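Long-range contacts in protection of telomeres protein 1 (Schizosaccharomyces pombe, PDB 1QZH), which binds single-stranded telomeric DNA, protects the 3' overhang at chromosome ends and regulates telomerase and telomere length: residues G[56-61]-G[68-73]; G[45-50]-G[107-112]; G[128-133]-G[150-155]. One frame throughout, in Å; residues are numbered along the deposited sequence.

Strand 44-59 begins the OB fold and serves two of the three contacts. Its start, 45-50, pairs with 107-112 in contact 2, which closes a long loop. Its end, with the first loop residues (56-61), turns back on 68-73 in contact 1, a short hairpin that lies wholly within that long loop. Leu-73 of the hairpin packs on Leu-47, Gly-49 and Ile-50, so contacts 1 and 2 touch. Contact 3 follows in series: 150-155 comes back to strand 129-133 after a loop without helix or strand. Strand 129-133 neighbours strand 106-110, and Leu-108 touches Met-154. Contacts 1 and 3 do not touch each other. No contacts cross.

Contact 1: residues G[56-61]-G[68-73]; sequences PSRQSL and VTTVYL. With nucleotides of chain A.
Arg-58 and Val-68 form the tight part of this contact. They are an antiparallel hydrogen-bonded pair. Arg-58 N gives a nearly straight bond to Val-68 O (3.1 Å). Val-68 N returns one to Arg-58 O (2.9 Å), bent to 144°. The side chain of Val-68 is buried. Its CG1 lies between its own backbone N and carbonyl carbon (chi1 57°), pressed against Arg-58 O and near Ser-60 OG. That hydroxyl is bonded to Asp-66 O.

The Arg-58 side chain bends at chi2 and chi3 and folds back over the strand. Val-68 O lies over one face of the guanidinium and OP1 of DC6 of chain A over the other. NH1 hydrogen-bonds O3' of DA5 of chain A (2.7 Å). NE makes a weak bond to Pro-56 O (3.2 Å). NH2 comes close to Thr-70 OG1, but the angle is poor; that hydroxyl is bonded to His-88 ND1.

The other end is looser. Pro-56 is exposed, and Ser-57 OG meets Thr-69 CB at 3.8 Å. Beyond the hairpin strand, Leu-61 N grips OP1 of DA5 of chain A (2.6 Å), while Ser-60 CB rests near O3' of DT4 of chain A. This is a beta hairpin of an OB fold, whose loop end holds the backbone of single-stranded telomeric DNA.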
loop_
_atom_site.group_PDB
_atom_site.type_symbol
_atom_site.label_atom_id
_atom_site.label_comp_id
_atom_site.label_asym_id
_atom_site.label_seq_id
_atom_site.Cartn_x
_atom_site.Cartn_y
_atom_site.Cartn_z
ATOM N N PRO G 56 12.113 -1.047 7.792
ATOM C CA PRO G 56 12.206 0.316 8.335
ATOM C C PRO G 56 12.963 1.286 7.429
ATOM O O PRO G 56 13.761 0.871 6.585
ATOM C CB PRO G 56 12.925 0.108 9.665
ATOM C CG PRO G 56 12.456 -1.244 10.086
ATOM C CD PRO G 56 12.516 -2.043 8.800
ATOM N N SER G 57 12.718 2.577 7.622
ATOM C CA SER G 57 13.373 3.610 6.831
ATOM C C SER G 57 14.880 3.574 7.062
ATOM O O SER G 57 15.345 3.599 8.207
ATOM C CB SER G 57 12.849 5.007 7.215
ATOM O OG SER G 57 11.426 5.083 7.175
ATOM N N ARG G 58 15.639 3.501 5.973
ATOM C CA ARG G 58 17.100 3.511 6.041
ATOM C C ARG G 58 17.602 4.324 4.850
ATOM O O ARG G 58 17.017 4.264 3.762
ATOM C CB ARG G 58 17.668 2.089 5.969
ATOM C CG ARG G 58 17.239 1.315 4.726
ATOM C CD ARG G 58 16.679 -0.037 5.124
ATOM N NE ARG G 58 15.542 -0.445 4.306
ATOM C CZ ARG G 58 15.625 -0.841 3.044
ATOM N NH1 ARG G 58 16.798 -0.886 2.433
ATOM N NH2 ARG G 58 14.532 -1.204 2.396
ATOM N N GLN G 59 18.667 5.093 5.051
ATOM C CA GLN G 59 19.208 5.886 3.956
ATOM C C GLN G 59 20.058 4.986 3.074
ATOM O O GLN G 59 20.831 4.173 3.568
ATOM C CB GLN G 59 20.063 7.049 4.480
ATOM C CG GLN G 59 20.725 7.879 3.365
ATOM C CD GLN G 59 21.351 9.184 3.855
ATOM O OE1 GLN G 59 22.184 9.185 4.758
ATOM N NE2 GLN G 59 20.949 10.300 3.251
ATOM N N SER G 60 19.895 5.124 1.763
ATOM C CA SER G 60 20.657 4.332 0.815
ATOM C C SER G 60 22.133 4.669 0.960
ATOM O O SER G 60 22.498 5.789 1.307
ATOM C CB SER G 60 20.201 4.628 -0.613
ATOM O OG SER G 60 18.843 4.272 -0.796
ATOM N N LEU G 61 22.979 3.685 0.694
ATOM C CA LEU G 61 24.418 3.870 0.803
ATOM C C LEU G 61 25.043 4.178 -0.556
ATOM O O LEU G 61 26.214 4.532 -0.639
ATOM C CB LEU G 61 25.054 2.611 1.399
ATOM C CG LEU G 61 24.499 2.176 2.759
ATOM C CD1 LEU G 61 25.105 0.837 3.162
ATOM C CD2 LEU G 61 24.794 3.250 3.797
ATOM N N VAL G 68 14.911 5.354 2.166
ATOM C CA VAL G 68 14.053 4.359 1.557
ATOM C C VAL G 68 13.456 3.388 2.551
ATOM O O VAL G 68 14.166 2.812 3.372
ATOM C CB VAL G 68 14.820 3.544 0.518
ATOM C CG1 VAL G 68 16.047 2.880 1.180
ATOM C CG2 VAL G 68 13.891 2.509 -0.101
ATOM N N THR G 69 12.142 3.217 2.465
ATOM C CA THR G 69 11.418 2.296 3.318
ATOM C C THR G 69 10.778 1.320 2.328
ATOM O O THR G 69 10.390 1.716 1.233
ATOM C CB THR G 69 10.357 3.046 4.142
ATOM O OG1 THR G 69 9.845 2.189 5.164
ATOM C CG2 THR G 69 9.205 3.495 3.246
ATOM N N THR G 70 10.702 0.043 2.686
ATOM C CA THR G 70 10.133 -0.946 1.780
ATOM C C THR G 70 8.910 -1.606 2.367
ATOM O O THR G 70 8.868 -1.897 3.551
ATOM C CB THR G 70 11.154 -2.063 1.452
ATOM O OG1 THR G 70 12.306 -1.485 0.840
ATOM C CG2 THR G 70 10.553 -3.090 0.499
ATOM N N VAL G 71 7.902 -1.827 1.538
ATOM C CA VAL G 71 6.723 -2.503 2.014
ATOM C C VAL G 71 6.347 -3.521 0.956
ATOM O O VAL G 71 6.753 -3.398 -0.199
ATOM C CB VAL G 71 5.508 -1.539 2.220
ATOM C CG1 VAL G 71 5.808 -0.517 3.312
ATOM C CG2 VAL G 71 5.156 -0.858 0.908
ATOM N N TYR G 72 5.607 -4.544 1.385
ATOM C CA TYR G 72 5.064 -5.576 0.506
ATOM C C TYR G 72 3.551 -5.443 0.682
ATOM O O TYR G 72 3.035 -5.558 1.795
ATOM C CB TYR G 72 5.550 -6.964 0.928
ATOM C CG TYR G 72 7.018 -7.147 0.665
ATOM C CD1 TYR G 72 7.973 -6.565 1.500
ATOM C CD2 TYR G 72 7.459 -7.837 -0.462
ATOM C CE1 TYR G 72 9.319 -6.656 1.222
ATOM C CE2 TYR G 72 8.822 -7.938 -0.754
ATOM C CZ TYR G 72 9.737 -7.346 0.092
ATOM O OH TYR G 72 11.085 -7.429 -0.198
ATOM N N LEU G 73 2.842 -5.159 -0.402
ATOM C CA LEU G 73 1.400 -4.974 -0.299
ATOM C C LEU G 73 0.558 -6.188 -0.620
ATOM O O LEU G 73 0.838 -6.933 -1.556
ATOM C CB LEU G 73 0.937 -3.807 -1.176
ATOM C CG LEU G 73 0.963 -2.413 -0.548
ATOM C CD1 LEU G 73 0.187 -1.462 -1.452
ATOM C CD2 LEU G 73 0.342 -2.445 0.846
ATOM P P DA A 5 21.654 0.875 -1.540
ATOM O OP1 DA A 5 22.528 1.337 -0.431
ATOM O OP2 DA A 5 22.084 -0.261 -2.392
ATOM O "O5'" DA A 5 20.229 0.503 -0.927
ATOM C "C5'" DA A 5 19.066 0.535 -1.746
ATOM C "C4'" DA A 5 17.920 -0.208 -1.106
ATOM O "O4'" DA A 5 16.828 -0.101 -2.043
ATOM C "C3'" DA A 5 18.182 -1.700 -0.936
ATOM O "O3'" DA A 5 17.580 -2.218 0.248
ATOM C "C2'" DA A 5 17.623 -2.331 -2.199
ATOM C "C1'" DA A 5 16.749 -1.264 -2.851
ATOM N N9 DA A 5 17.276 -0.917 -4.172
ATOM C C8 DA A 5 18.565 -1.137 -4.593
ATOM N N7 DA A 5 18.787 -0.782 -5.831
ATOM C C5 DA A 5 17.567 -0.283 -6.259
ATOM C C6 DA A 5 17.145 0.243 -7.491
ATOM N N6 DA A 5 17.939 0.346 -8.561
ATOM N N1 DA A 5 15.866 0.661 -7.591
ATOM C C2 DA A 5 15.072 0.549 -6.518
ATOM N N3 DA A 5 15.349 0.061 -5.308
ATOM C C4 DA A 5 16.627 -0.346 -5.243
ATOM P P DT A 4 22.289 1.235 -8.566
ATOM O OP1 DT A 4 23.723 0.850 -8.507
ATOM O OP2 DT A 4 21.252 0.182 -8.711
ATOM O "O5'" DT A 4 21.961 2.102 -7.272
ATOM C "C5'" DT A 4 21.298 1.523 -6.156
ATOM C "C4'" DT A 4 21.364 2.454 -4.969
ATOM O "O4'" DT A 4 20.705 3.705 -5.300
ATOM C "C3'" DT A 4 20.630 1.898 -3.748
ATOM O "O3'" DT A 4 21.363 2.117 -2.531
ATOM C "C2'" DT A 4 19.316 2.658 -3.742
ATOM C "C1'" DT A 4 19.701 3.993 -4.337
ATOM N N1 DT A 4 18.573 4.668 -5.013
ATOM C C2 DT A 4 18.223 5.927 -4.577
ATOM O O2 DT A 4 18.825 6.518 -3.696
ATOM N N3 DT A 4 17.135 6.473 -5.214
ATOM C C4 DT A 4 16.382 5.900 -6.222
ATOM O O4 DT A 4 15.421 6.503 -6.686
ATOM C C5 DT A 4 16.816 4.588 -6.645
ATOM C C7 DT A 4 16.069 3.900 -7.742
ATOM C C6 DT A 4 17.877 4.045 -6.030
ATOM P P DC A 6 18.219 -3.513 0.949
ATOM O OP1 DC A 6 17.488 -3.742 2.225
ATOM O OP2 DC A 6 19.695 -3.352 0.970
ATOM O "O5'" DC A 6 17.858 -4.696 -0.056
ATOM C "C5'" DC A 6 18.830 -5.226 -0.954
ATOM C "C4'" DC A 6 18.236 -6.365 -1.748
ATOM O "O4'" DC A 6 17.223 -5.850 -2.651
ATOM C "C3'" DC A 6 19.232 -7.127 -2.629
ATOM O "O3'" DC A 6 18.829 -8.496 -2.749
ATOM C "C2'" DC A 6 19.012 -6.517 -4.000
ATOM C "C1'" DC A 6 17.515 -6.280 -3.974
ATOM N N1 DC A 6 17.031 -5.260 -4.919
ATOM C C2 DC A 6 15.654 -5.118 -5.109
ATOM O O2 DC A 6 14.881 -5.823 -4.443
ATOM N N3 DC A 6 15.199 -4.217 -6.013
ATOM C C4 DC A 6 16.066 -3.473 -6.706
ATOM N N4 DC A 6 15.577 -2.612 -7.601
ATOM C C5 DC A 6 17.473 -3.584 -6.516
ATOM C C6 DC A 6 17.908 -4.478 -5.620
#

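Contact 2: residues G[45-50]-G[107-112]; sequences VNLFGI and LLLHQI
Strands 45-50 and 107-110 run antiparallel, 173° apart in direction. Gly-49 with Leu-107 and Leu-47 with Leu-109 are hydrogen-bonded pairs. Leu-109 N to Leu-47 O is short and almost straight (2.6 Å, 174°). Phe-48 with Leu-108 and Asn-46 with His-110 are the non-hydrogen-bonded pairs. The chain then turns a corner at Gln-111, and the register slips by one residue. Gln-111 and Ile-112 both face Val-45: Ile-112 N bonds Val-45 O (3.0 Å), and Gln-111 N reaches the same oxygen only weakly. Val-45 N closes the pair on Ile-112 O (2.9 Å).

One face of the sheet carries Phe-48 and Leu-108. Leu-108 CB sits over the centre of the Phe-48 ring in a CH-pi contact (4.2 Å to the centroid), and Leu-108 CD1 touches the ring at CE1. Phe-48 CG stands anti to its backbone N (chi1 -154°), which carries the ring over toward Leu-108. Phe-163 and Trp-134 also meet this ring, and helix 158-173 packs beside it. Further along, Asn-46 and His-110 are on this same face. Asn-46 ND2 is bonded to Thr-28 O.

Leu-47, Leu-109 and Ile-112 share the other face with Val-45. Leu-47 CD1 reaches Ile-112 CG2 (4.2 Å) and Leu-109 CD1 (4.4 Å). Ile-87 of strand 85-91 packs against both leucines, across the interior of the barrel. The strand pair with its G1 beta bulge at Gln-111 belongs to the curled beta barrel of an OB fold.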
loop_
_atom_site.group_PDB
_atom_site.type_symbol
_atom_site.label_atom_id
_atom_site.label_comp_id
_atom_site.label_asym_id
_atom_site.label_seq_id
_atom_site.Cartn_x
_atom_site.Cartn_y
_atom_site.Cartn_z
ATOM N N VAL G 45 0.415 4.254 -10.976
ATOM C CA VAL G 45 -0.861 3.828 -10.427
ATOM C C VAL G 45 -1.015 4.256 -8.967
ATOM O O VAL G 45 -0.100 4.813 -8.359
ATOM C CB VAL G 45 -0.989 2.275 -10.468
ATOM C CG1 VAL G 45 -0.817 1.754 -11.889
ATOM C CG2 VAL G 45 0.005 1.633 -9.530
ATOM N N ASN G 46 -2.202 4.003 -8.410
ATOM C CA ASN G 46 -2.453 4.221 -7.006
ATOM C C ASN G 46 -2.750 2.853 -6.450
ATOM O O ASN G 46 -3.344 2.035 -7.148
ATOM C CB ASN G 46 -3.682 5.092 -6.735
ATOM C CG ASN G 46 -3.624 6.419 -7.418
ATOM O OD1 ASN G 46 -2.649 7.168 -7.275
ATOM N ND2 ASN G 46 -4.677 6.736 -8.177
ATOM N N LEU G 47 -2.331 2.591 -5.204
ATOM C CA LEU G 47 -2.568 1.293 -4.603
ATOM C C LEU G 47 -3.199 1.481 -3.256
ATOM O O LEU G 47 -3.008 2.509 -2.616
ATOM C CB LEU G 47 -1.263 0.527 -4.400
ATOM C CG LEU G 47 -0.365 0.270 -5.619
ATOM C CD1 LEU G 47 1.017 -0.177 -5.194
ATOM C CD2 LEU G 47 -1.005 -0.763 -6.541
ATOM N N PHE G 48 -3.925 0.464 -2.834
ATOM C CA PHE G 48 -4.612 0.411 -1.571
ATOM C C PHE G 48 -4.507 -1.025 -1.066
ATOM O O PHE G 48 -4.975 -1.955 -1.740
ATOM C CB PHE G 48 -6.084 0.822 -1.697
ATOM C CG PHE G 48 -6.709 1.375 -0.433
ATOM C CD1 PHE G 48 -7.853 2.167 -0.512
ATOM C CD2 PHE G 48 -6.167 1.109 0.814
ATOM C CE1 PHE G 48 -8.445 2.696 0.634
ATOM C CE2 PHE G 48 -6.741 1.626 1.965
ATOM C CZ PHE G 48 -7.891 2.420 1.874
ATOM N N GLY G 49 -3.890 -1.235 0.088
ATOM C CA GLY G 49 -3.783 -2.601 0.579
ATOM C C GLY G 49 -3.294 -2.772 1.994
ATOM O O GLY G 49 -3.168 -1.805 2.739
ATOM N N ILE G 50 -3.036 -4.018 2.377
ATOM C CA ILE G 50 -2.533 -4.305 3.719
ATOM C C ILE G 50 -1.021 -4.539 3.656
ATOM O O ILE G 50 -0.532 -5.224 2.759
ATOM C CB ILE G 50 -3.183 -5.570 4.316
ATOM C CG1 ILE G 50 -4.701 -5.397 4.397
ATOM C CG2 ILE G 50 -2.605 -5.841 5.714
ATOM C CD1 ILE G 50 -5.147 -4.374 5.425
ATOM N N LEU G 107 -2.736 0.536 3.943
ATOM C CA LEU G 107 -1.959 1.631 3.392
ATOM C C LEU G 107 -2.447 2.008 2.010
ATOM O O LEU G 107 -2.641 1.142 1.155
ATOM C CB LEU G 107 -0.472 1.228 3.315
ATOM C CG LEU G 107 0.522 2.146 2.588
ATOM C CD1 LEU G 107 0.632 3.473 3.330
ATOM C CD2 LEU G 107 1.908 1.462 2.514
ATOM N N LEU G 108 -2.643 3.304 1.799
ATOM C CA LEU G 108 -3.079 3.803 0.494
ATOM C C LEU G 108 -1.886 4.550 -0.081
ATOM O O LEU G 108 -1.313 5.397 0.596
ATOM C CB LEU G 108 -4.285 4.755 0.662
ATOM C CG LEU G 108 -4.961 5.368 -0.575
ATOM C CD1 LEU G 108 -6.262 6.121 -0.152
ATOM C CD2 LEU G 108 -4.012 6.336 -1.272
ATOM N N LEU G 109 -1.520 4.258 -1.322
ATOM C CA LEU G 109 -0.374 4.924 -1.916
ATOM C C LEU G 109 -0.756 5.650 -3.166
ATOM O O LEU G 109 -1.405 5.091 -4.042
ATOM C CB LEU G 109 0.739 3.931 -2.292
ATOM C CG LEU G 109 1.474 3.177 -1.181
ATOM C CD1 LEU G 109 2.498 2.233 -1.776
ATOM C CD2 LEU G 109 2.137 4.153 -0.225
ATOM N N HIS G 110 -0.328 6.908 -3.256
ATOM C CA HIS G 110 -0.634 7.704 -4.416
ATOM C C HIS G 110 0.582 8.099 -5.259
ATOM O O HIS G 110 1.392 8.919 -4.840
ATOM C CB HIS G 110 -1.411 8.979 -4.004
ATOM C CG HIS G 110 -1.709 9.890 -5.154
ATOM N ND1 HIS G 110 -1.117 11.126 -5.302
ATOM C CD2 HIS G 110 -2.525 9.734 -6.220
ATOM C CE1 HIS G 110 -1.561 11.696 -6.409
ATOM N NE2 HIS G 110 -2.415 10.871 -6.988
ATOM N N GLN G 111 0.643 7.532 -6.464
ATOM C CA GLN G 111 1.688 7.786 -7.450
ATOM C C GLN G 111 2.875 6.843 -7.302
ATOM O O GLN G 111 3.915 7.211 -6.745
ATOM C CB GLN G 111 2.129 9.245 -7.373
ATOM C CG GLN G 111 1.025 10.195 -7.775
ATOM C CD GLN G 111 0.887 10.309 -9.281
ATOM O OE1 GLN G 111 1.680 11.000 -9.934
ATOM N NE2 GLN G 111 -0.105 9.623 -9.846
ATOM N N ILE G 112 2.684 5.633 -7.825
ATOM C CA ILE G 112 3.649 4.535 -7.785
ATOM C C ILE G 112 3.973 4.015 -9.186
ATOM O O ILE G 112 3.077 3.619 -9.948
ATOM C CB ILE G 112 3.098 3.314 -6.947
ATOM C CG1 ILE G 112 2.834 3.718 -5.495
ATOM C CG2 ILE G 112 4.076 2.137 -6.984
ATOM C CD1 ILE G 112 3.997 4.359 -4.747
#

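Contact 3: residues G[128-133]-G[150-155]; sequences QFRYAL and MPRLMK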
loop_
_atom_site.group_PDB
_atom_site.type_symbol
_atom_site.label_atom_id
_atom_site.label_comp_id
_atom_site.label_asym_id
_atom_site.label_seq_id
_atom_site.Cartn_x
_atom_site.Cartn_y
_atom_site.Cartn_z
ATOM N N GLN G 128 6.944 12.921 -5.822
ATOM C CA GLN G 128 5.831 13.548 -5.115
ATOM C C GLN G 128 4.738 12.582 -4.624
ATOM O O GLN G 128 3.578 12.977 -4.496
ATOM C CB GLN G 128 5.189 14.604 -6.023
ATOM C CG GLN G 128 5.892 14.834 -7.386
ATOM C CD GLN G 128 5.986 13.570 -8.273
ATOM O OE1 GLN G 128 7.063 12.982 -8.434
ATOM N NE2 GLN G 128 4.855 13.161 -8.854
ATOM N N PHE G 129 5.090 11.334 -4.327
ATOM C CA PHE G 129 4.067 10.383 -3.898
ATOM C C PHE G 129 3.458 10.806 -2.578
ATOM O O PHE G 129 4.115 11.436 -1.758
ATOM C CB PHE G 129 4.651 8.949 -3.801
ATOM C CG PHE G 129 5.234 8.591 -2.432
ATOM C CD1 PHE G 129 4.412 8.074 -1.421
ATOM C CD2 PHE G 129 6.599 8.754 -2.161
ATOM C CE1 PHE G 129 4.941 7.727 -0.165
ATOM C CE2 PHE G 129 7.133 8.407 -0.894
ATOM C CZ PHE G 129 6.290 7.890 0.100
ATOM N N ARG G 130 2.188 10.468 -2.377
ATOM C CA ARG G 130 1.498 10.805 -1.127
ATOM C C ARG G 130 0.899 9.499 -0.604
ATOM O O ARG G 130 0.777 8.533 -1.361
ATOM C CB ARG G 130 0.385 11.838 -1.388
ATOM C CG ARG G 130 0.841 13.157 -1.992
ATOM C CD ARG G 130 1.009 14.262 -0.928
ATOM N NE ARG G 130 1.603 15.495 -1.464
ATOM C CZ ARG G 130 2.880 15.632 -1.847
ATOM N NH1 ARG G 130 3.742 14.614 -1.753
ATOM N NH2 ARG G 130 3.297 16.791 -2.355
ATOM N N TYR G 131 0.491 9.454 0.660
ATOM C CA TYR G 131 -0.043 8.199 1.203
ATOM C C TYR G 131 -0.919 8.439 2.421
ATOM O O TYR G 131 -0.907 9.513 3.003
ATOM C CB TYR G 131 1.115 7.295 1.658
ATOM C CG TYR G 131 1.701 7.747 2.998
ATOM C CD1 TYR G 131 1.234 7.233 4.202
ATOM C CD2 TYR G 131 2.672 8.735 3.044
ATOM C CE1 TYR G 131 1.729 7.710 5.436
ATOM C CE2 TYR G 131 3.174 9.213 4.251
ATOM C CZ TYR G 131 2.699 8.699 5.437
ATOM O OH TYR G 131 3.226 9.180 6.611
ATOM N N ALA G 132 -1.665 7.405 2.817
ATOM C CA ALA G 132 -2.483 7.413 4.007
ATOM C C ALA G 132 -2.288 6.047 4.658
ATOM O O ALA G 132 -2.273 5.025 3.965
ATOM C CB ALA G 132 -3.943 7.666 3.694
ATOM N N LEU G 133 -2.135 6.042 5.979
ATOM C CA LEU G 133 -1.915 4.822 6.760
ATOM C C LEU G 133 -2.988 4.703 7.847
ATOM O O LEU G 133 -3.326 5.697 8.494
ATOM C CB LEU G 133 -0.550 4.899 7.451
ATOM C CG LEU G 133 0.501 3.786 7.409
ATOM C CD1 LEU G 133 1.457 4.027 8.603
ATOM C CD2 LEU G 133 -0.115 2.402 7.496
ATOM N N MET G 150 3.751 15.026 8.155
ATOM C CA MET G 150 2.692 15.724 7.378
ATOM C C MET G 150 2.908 15.873 5.866
ATOM O O MET G 150 1.967 15.675 5.100
ATOM C CB MET G 150 2.509 17.125 7.951
ATOM C CG MET G 150 2.195 17.172 9.430
ATOM S SD MET G 150 0.651 16.314 9.852
ATOM C CE MET G 150 -0.546 17.591 9.479
ATOM N N PRO G 151 4.110 16.208 5.417
ATOM C CA PRO G 151 4.404 16.521 3.998
ATOM C C PRO G 151 3.661 15.682 2.952
ATOM O O PRO G 151 3.066 16.242 2.033
ATOM C CB PRO G 151 5.914 16.289 3.899
ATOM C CG PRO G 151 6.391 16.338 5.312
ATOM C CD PRO G 151 5.301 15.659 6.109
ATOM N N ARG G 152 3.663 14.360 3.069
ATOM C CA ARG G 152 3.014 13.496 2.077
ATOM C C ARG G 152 1.661 12.932 2.540
ATOM O O ARG G 152 1.043 12.158 1.819
ATOM C CB ARG G 152 3.945 12.320 1.734
ATOM C CG ARG G 152 5.392 12.711 1.383
ATOM C CD ARG G 152 6.271 11.460 1.188
ATOM N NE ARG G 152 7.607 11.782 0.694
ATOM C CZ ARG G 152 7.920 11.986 -0.584
ATOM N NH1 ARG G 152 6.993 11.908 -1.535
ATOM N NH2 ARG G 152 9.174 12.258 -0.917
ATOM N N LEU G 153 1.205 13.338 3.707
ATOM C CA LEU G 153 -0.047 12.829 4.303
ATOM C C LEU G 153 -1.358 13.297 3.615
ATOM O O LEU G 153 -1.607 14.487 3.464
ATOM C CB LEU G 153 -0.074 13.243 5.764
ATOM C CG LEU G 153 -0.161 12.121 6.812
ATOM C CD1 LEU G 153 -0.982 12.566 8.005
ATOM C CD2 LEU G 153 -0.741 10.865 6.192
ATOM N N MET G 154 -2.201 12.328 3.216
ATOM C CA MET G 154 -3.444 12.656 2.561
ATOM C C MET G 154 -4.578 12.705 3.563
ATOM O O MET G 154 -4.643 11.897 4.491
ATOM C CB MET G 154 -3.744 11.663 1.441
ATOM C CG MET G 154 -2.511 11.204 0.657
ATOM S SD MET G 154 -2.593 9.497 0.084
ATOM C CE MET G 154 -4.206 9.478 -0.697
ATOM N N LYS G 155 -5.497 13.647 3.370
ATOM C CA LYS G 155 -6.674 13.667 4.195
ATOM C C LYS G 155 -7.629 12.681 3.552
ATOM O O LYS G 155 -7.884 12.750 2.340
ATOM C CB LYS G 155 -7.315 15.069 4.271
ATOM C CG LYS G 155 -8.547 15.128 5.162
ATOM C CD LYS G 155 -8.764 16.521 5.756
ATOM C CE LYS G 155 -7.510 17.051 6.419
ATOM N NZ LYS G 155 -7.765 18.341 7.126
#
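Arg-152 crosses Phe-129 and Tyr-131 at about a right angle and carries much of this contact. Its CB touches Tyr-131 CD2 (4.0 Å) and, like CG, lies near Phe-129 O. CG also meets Arg-130 NH1. The chain is extended from CG to NE (chi2 175°, chi3 173°), which carries CD over one face of the Phe-129 ring in a CH-pi contact, 4.0 Å from the centroid. NE lies over CE2 and CZ, on the same face of the ring, and forms a salt bridge with Asp-96. The guanidinium then lies nearly flat against the ring, the two planes 13° apart. At the tip, NH1 bonds Phe-129 O on a lone pair (2.9 Å), with the oxygen in the guanidinium plane. NH1 also bonds Asp-127 O, and NH2 bonds Ser-91 OG. Bonds from all three nitrogens fix the rotation of this buried group.

Arg-130 NH1 shares Phe-129 O through a weak bond of 3.2 Å. Arg-130 NH1 stands 4.2 Å from Arg-152 NH1, a like-charge pair that Asp-96 would probably ease.

The backbones meet at a single bridge. Tyr-131 N bonds Arg-152 O (3.0 Å), and Met-154 N bonds Tyr-131 O (3.1 Å). Leu-153 CD2 covers one face of the Tyr-131 ring. A type I turn, Met-150 to Leu-153, thus docks beside strand 129-133 of the OB barrel, just before helix 158-173.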